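Local atomic coordinates of exoglucanase A (Cellulomonas fimi, PDB entry 7CBD), a protein that hydrolyses beta-1,4-glucosidic linkages of cellulose with inversion of anomeric configuration, this chain being its family 6 catalytic domain. Residues N265-F268 / D272-A275; N299-P304 / D326-R331. All blocks are in the same frame, centred on the assembly; numbering follows the deposited sequence.

Contact 1: N265-F268 / D272-A275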
loop_
_atom_site.group_PDB
_atom_site.type_symbol
_atom_site.label_atom_id
_atom_site.label_comp_id
_atom_site.label_asym_id
_atom_site.label_seq_id
_atom_site.Cartn_x
_atom_site.Cartn_y
_atom_site.Cartn_z
ATOM N N ASN A 265 -2.979 12.393 17.666
ATOM C CA ASN A 265 -1.867 12.071 16.778
ATOM C C ASN A 265 -1.307 13.352 16.155
ATOM O O ASN A 265 -2.064 14.201 15.686
ATOM C CB ASN A 265 -2.444 11.184 15.673
ATOM C CG ASN A 265 -1.408 10.400 14.901
ATOM O OD1 ASN A 265 -0.230 10.757 14.827
ATOM N ND2 ASN A 265 -1.865 9.309 14.295
ATOM N N PHE A 266 0.029 13.489 16.132
ATOM C CA PHE A 266 0.673 14.614 15.448
ATOM C C PHE A 266 0.885 14.377 13.957
ATOM O O PHE A 266 1.250 15.320 13.243
ATOM C CB PHE A 266 2.051 14.919 16.046
ATOM C CG PHE A 266 2.011 15.706 17.321
ATOM C CD1 PHE A 266 1.851 17.083 17.304
ATOM C CD2 PHE A 266 2.176 15.069 18.538
ATOM C CE1 PHE A 266 1.832 17.807 18.487
ATOM C CE2 PHE A 266 2.162 15.787 19.721
ATOM C CZ PHE A 266 1.995 17.162 19.689
ATOM N N ASP A 267 0.704 13.150 13.470
ATOM C CA ASP A 267 0.989 12.818 12.073
ATOM C C ASP A 267 -0.339 12.759 11.328
ATOM O O ASP A 267 -1.064 11.763 11.405
ATOM C CB ASP A 267 1.731 11.488 11.945
ATOM C CG ASP A 267 3.153 11.534 12.489
ATOM O OD1 ASP A 267 3.628 12.610 12.905
ATOM O OD2 ASP A 267 3.804 10.471 12.503
ATOM N N PHE A 268 -0.644 13.825 10.591
ATOM C CA PHE A 268 -1.884 13.936 9.835
ATOM C C PHE A 268 -1.760 13.383 8.421
ATOM O O PHE A 268 -2.771 13.275 7.717
ATOM C CB PHE A 268 -2.295 15.406 9.683
ATOM C CG PHE A 268 -2.705 16.102 10.962
ATOM C CD1 PHE A 268 -2.760 15.453 12.189
ATOM C CD2 PHE A 268 -3.058 17.442 10.905
ATOM C CE1 PHE A 268 -3.157 16.142 13.332
ATOM C CE2 PHE A 268 -3.458 18.127 12.035
ATOM C CZ PHE A 268 -3.504 17.480 13.252
ATOM N N ASP A 272 4.540 13.593 6.679
ATOM C CA ASP A 272 4.989 13.768 8.053
ATOM C C ASP A 272 5.316 12.430 8.702
ATOM O O ASP A 272 6.278 12.325 9.471
ATOM C CB ASP A 272 3.943 14.547 8.849
ATOM C CG ASP A 272 3.765 15.972 8.337
ATOM O OD1 ASP A 272 4.642 16.458 7.591
ATOM O OD2 ASP A 272 2.749 16.612 8.669
ATOM N N TYR A 273 4.540 11.393 8.382
ATOM C CA TYR A 273 4.756 10.083 8.979
ATOM C C TYR A 273 6.084 9.477 8.530
ATOM O O TYR A 273 6.835 8.942 9.350
ATOM C CB TYR A 273 3.576 9.164 8.645
ATOM C CG TYR A 273 3.749 7.771 9.189
ATOM C CD1 TYR A 273 3.856 7.544 10.559
ATOM C CD2 TYR A 273 3.818 6.679 8.335
ATOM C CE1 TYR A 273 4.037 6.261 11.053
ATOM C CE2 TYR A 273 4.003 5.404 8.816
ATOM C CZ TYR A 273 4.115 5.201 10.179
ATOM O OH TYR A 273 4.315 3.942 10.685
ATOM N N THR A 274 6.405 9.565 7.235
ATOM C CA THR A 274 7.677 9.014 6.768
ATOM C C THR A 274 8.870 9.764 7.361
ATOM O O THR A 274 9.892 9.149 7.687
ATOM C CB THR A 274 7.745 8.963 5.236
ATOM O OG1 THR A 274 7.395 10.237 4.680
ATOM C CG2 THR A 274 6.812 7.890 4.675
ATOM N N ALA A 275 8.761 11.086 7.529
ATOM C CA ALA A 275 9.833 11.830 8.190
ATOM C C ALA A 275 9.988 11.381 9.638
ATOM O O ALA A 275 11.109 11.189 10.130
ATOM C CB ALA A 275 9.563 13.335 8.124
HETATM O O HOH W 1 0.973 16.123 10.576
#
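Asp267 meets Tyr273 through a carboxylate oxygen set at the rim of the phenol ring: OD2 of Asp267 lies 3.5 Å from CD1 of Tyr273, close to the ring plane, with carboxylate and ring planes turned 65° apart. The same oxygen stands 3.7 Å from CA of Tyr273, so the acid rests in the angle between the helix backbone and the ring. Tyr273 sends its ring off with CG opposite the backbone N (chi1 178°), which presents the CD1 edge to the loop and carries OH on to the carbonyl oxygen of Ile193; Ser196 and Leu199 of helix 196-199 also touch this side chain.

Among the polar links, OD2 of Asp267 has its strongest partner in His276 ND1, one helical turn after Tyr273. Behind the acid, its backbone N gives a hydrogen bond of 2.9 Å to OD1 of Asn265, closing an Asx turn; the N-H points nearly straight at the oxygen (164°) but reaches it from above the carbonyl plane. The amide nitrogen ND2 of Asn265 is bound to Ser196 O.

A water supplies the second bridge between loop and helix. It accepts from Phe268 N at 2.8 Å, and Phe266 O (2.8 Å) and Asp272 OD2 (2.7 Å) are both within hydrogen-bonding range of it.

The contact is thus a loop fastened to the opening turns of helix 270-283 by a buried carboxylate and a water rather than by greasy packing. With OD2 of Asp267 directed at His276 and the positive edge of an aromatic ring beside it, the buried acid is probably stabilised electrostatically, while the water joins the helix's Asp272 to the loop backbone.

Contact 2: N299-P304 / D326-R331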
loop_
_atom_site.group_PDB
_atom_site.type_symbol
_atom_site.label_atom_id
_atom_site.label_comp_id
_atom_site.label_asym_id
_atom_site.label_seq_id
_atom_site.Cartn_x
_atom_site.Cartn_y
_atom_site.Cartn_z
ATOM N N ASN A 299 -4.734 7.634 -2.280
ATOM C CA ASN A 299 -4.694 8.596 -1.182
ATOM C C ASN A 299 -4.866 10.044 -1.639
ATOM O O ASN A 299 -4.522 10.963 -0.891
ATOM C CB ASN A 299 -3.435 8.429 -0.320
ATOM C CG ASN A 299 -2.155 8.784 -1.056
ATOM O OD1 ASN A 299 -2.174 9.181 -2.217
ATOM N ND2 ASN A 299 -1.023 8.631 -0.372
ATOM N N GLY A 300 -5.405 10.265 -2.843
ATOM C CA GLY A 300 -5.502 11.621 -3.367
ATOM C C GLY A 300 -6.584 12.471 -2.720
ATOM O O GLY A 300 -6.404 13.681 -2.544
ATOM N N TRP A 301 -7.730 11.872 -2.391
ATOM C CA TRP A 301 -8.852 12.608 -1.788
ATOM C C TRP A 301 -9.200 13.879 -2.570
ATOM O O TRP A 301 -9.268 14.983 -2.022
ATOM C CB TRP A 301 -8.597 12.892 -0.304
ATOM C CG TRP A 301 -8.627 11.643 0.499
ATOM C CD1 TRP A 301 -7.562 10.994 1.061
ATOM C CD2 TRP A 301 -9.784 10.852 0.798
ATOM N NE1 TRP A 301 -7.989 9.854 1.707
ATOM C CE2 TRP A 301 -9.347 9.741 1.554
ATOM C CE3 TRP A 301 -11.149 10.972 0.497
ATOM C CZ2 TRP A 301 -10.228 8.761 2.018
ATOM C CZ3 TRP A 301 -12.022 9.999 0.962
ATOM C CH2 TRP A 301 -11.558 8.906 1.710
ATOM N N GLY A 302 -9.429 13.711 -3.868
ATOM C CA GLY A 302 -9.816 14.795 -4.741
ATOM C C GLY A 302 -11.300 14.794 -5.052
ATOM O O GLY A 302 -12.129 14.267 -4.301
ATOM N N GLY A 303 -11.643 15.406 -6.178
ATOM C CA GLY A 303 -13.025 15.546 -6.558
ATOM C C GLY A 303 -13.690 16.714 -5.862
ATOM O O GLY A 303 -13.054 17.485 -5.137
ATOM N N PRO A 304 -15.001 16.863 -6.073
ATOM C CA PRO A 304 -15.703 18.057 -5.570
ATOM C C PRO A 304 -15.768 18.154 -4.055
ATOM O O PRO A 304 -15.986 19.256 -3.535
ATOM C CB PRO A 304 -17.104 17.939 -6.190
ATOM C CG PRO A 304 -17.257 16.487 -6.522
ATOM C CD PRO A 304 -15.878 15.995 -6.877
ATOM N N ASP A 326 -8.808 14.015 3.924
ATOM C CA ASP A 326 -9.238 12.650 4.207
ATOM C C ASP A 326 -10.681 12.714 4.683
ATOM O O ASP A 326 -10.956 13.259 5.757
ATOM C CB ASP A 326 -8.339 12.061 5.289
ATOM C CG ASP A 326 -8.563 10.571 5.501
ATOM O OD1 ASP A 326 -9.680 10.067 5.248
ATOM O OD2 ASP A 326 -7.611 9.900 5.944
ATOM N N ARG A 327 -11.606 12.176 3.884
ATOM C CA ARG A 327 -13.032 12.266 4.182
ATOM C C ARG A 327 -13.578 11.020 4.873
ATOM O O ARG A 327 -14.795 10.876 4.990
ATOM C CB ARG A 327 -13.842 12.568 2.910
ATOM C CG ARG A 327 -13.394 13.797 2.115
ATOM C CD ARG A 327 -13.263 15.048 2.972
ATOM N NE ARG A 327 -14.496 15.359 3.685
ATOM C CZ ARG A 327 -14.601 16.277 4.641
ATOM N NH1 ARG A 327 -15.765 16.466 5.245
ATOM N NH2 ARG A 327 -13.548 17.000 5.009
ATOM N N ARG A 328 -12.716 10.120 5.330
ATOM C CA ARG A 328 -13.195 8.916 5.988
ATOM C C ARG A 328 -13.913 9.242 7.294
ATOM O O ARG A 328 -13.745 10.309 7.891
ATOM C CB ARG A 328 -12.025 7.989 6.295
ATOM C CG ARG A 328 -11.498 7.261 5.082
ATOM C CD ARG A 328 -10.395 6.315 5.470
ATOM N NE ARG A 328 -9.175 7.041 5.778
ATOM C CZ ARG A 328 -8.005 6.461 6.017
ATOM N NH1 ARG A 328 -7.906 5.138 6.047
ATOM N NH2 ARG A 328 -6.934 7.208 6.249
ATOM N N VAL A 329 -14.732 8.288 7.735
ATOM C CA VAL A 329 -15.362 8.389 9.048
ATOM C C VAL A 329 -14.301 8.405 10.147
ATOM O O VAL A 329 -14.440 9.099 11.161
ATOM C CB VAL A 329 -16.376 7.242 9.236
ATOM C CG1 VAL A 329 -17.117 7.384 10.556
ATOM C CG2 VAL A 329 -17.373 7.193 8.075
ATOM N N HIS A 330 -13.215 7.658 9.955
ATOM C CA HIS A 330 -12.200 7.430 10.975
ATOM C C HIS A 330 -10.981 6.887 10.254
ATOM O O HIS A 330 -11.115 6.192 9.246
ATOM C CB HIS A 330 -12.725 6.415 11.999
ATOM C CG HIS A 330 -11.822 6.184 13.172
ATOM N ND1 HIS A 330 -10.700 5.381 13.110
ATOM C CD2 HIS A 330 -11.904 6.616 14.453
ATOM C CE1 HIS A 330 -10.117 5.351 14.295
ATOM N NE2 HIS A 330 -10.826 6.094 15.127
ATOM N N ARG A 331 -9.794 7.224 10.765
ATOM C CA ARG A 331 -8.559 6.884 10.073
ATOM C C ARG A 331 -8.235 5.395 10.110
ATOM O O ARG A 331 -7.299 4.968 9.424
ATOM C CB ARG A 331 -7.399 7.682 10.664
ATOM C CG ARG A 331 -7.621 9.182 10.660
ATOM C CD ARG A 331 -6.440 9.930 11.226
ATOM N NE ARG A 331 -5.412 10.116 10.207
ATOM C CZ ARG A 331 -4.117 10.316 10.444
ATOM N NH1 ARG A 331 -3.297 10.546 9.428
ATOM N NH2 ARG A 331 -3.642 10.298 11.684
#
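Trp301 holds CG opposite its carbonyl carbon (chi1 -69°), laying the indole against Asp326, whose own CG lies opposite the backbone N (chi1 -171°) and turns the carboxylate towards Arg328. The loop after strand 291-295 is thereby packed onto the loop that follows helix 316-323. CA of Asp326 sits 3.7 Å from the centroid of the five-membered ring, almost on its normal, a CH-pi contact, and Arg327 N lies over the six-membered part, 3.6 Å from Trp301 CE3. On the same side the Asp326 carboxylate lies nearly parallel to the indole (22°), OD1 3.5 Å from Trp301 CZ2. CB of Arg327 touches CZ3, while its guanidinium turns away to the carbonyl oxygens of Asp321 and Arg324. Arg328 brings its aliphatic CG to 3.6 Å from CZ2 of Trp301. Indole NE1 is bound to Thr236 O.

Arg328 grips Asp326 side-on, NE to OD1 (3.1 Å) and NH2 to OD2 (2.8 Å), both on syn lone pairs and in the guanidinium plane. OD1 also accepts from Arg328 N at 3.0 Å, closing an Asx turn. With an alanine at Trp301, Asp326 CA and Arg327 N would probably lose their cover and Thr236 O its indole donor.

The in-plane bonds and the Asx turn are likely to hold the carboxylate in one orientation against the indole, its charge matched by Arg328, itself anchored by Asn235 and Thr237.

How the contacts relate
Contact 1 closes before contact 2 opens along the chain, and their centres lie about 17 Å apart. Arg331, at the end of 326-331, joins them: its NH2 is 3.0 Å from Asp267 O, a probable hydrogen bond, and it packs against Phe268 O and Asn265 ND2. One arginine thus ties the loop before helix 270-283 to the loop after helix 316-323. Both contacts stand near the predicted catalytic residues of the family 6 domain: the side chain of Tyr273 is about 12 Å from that of Asp149, the probable proton donor, and that of Arg328 about 9 Å from that of Asp371, the second predicted catalytic aspartate.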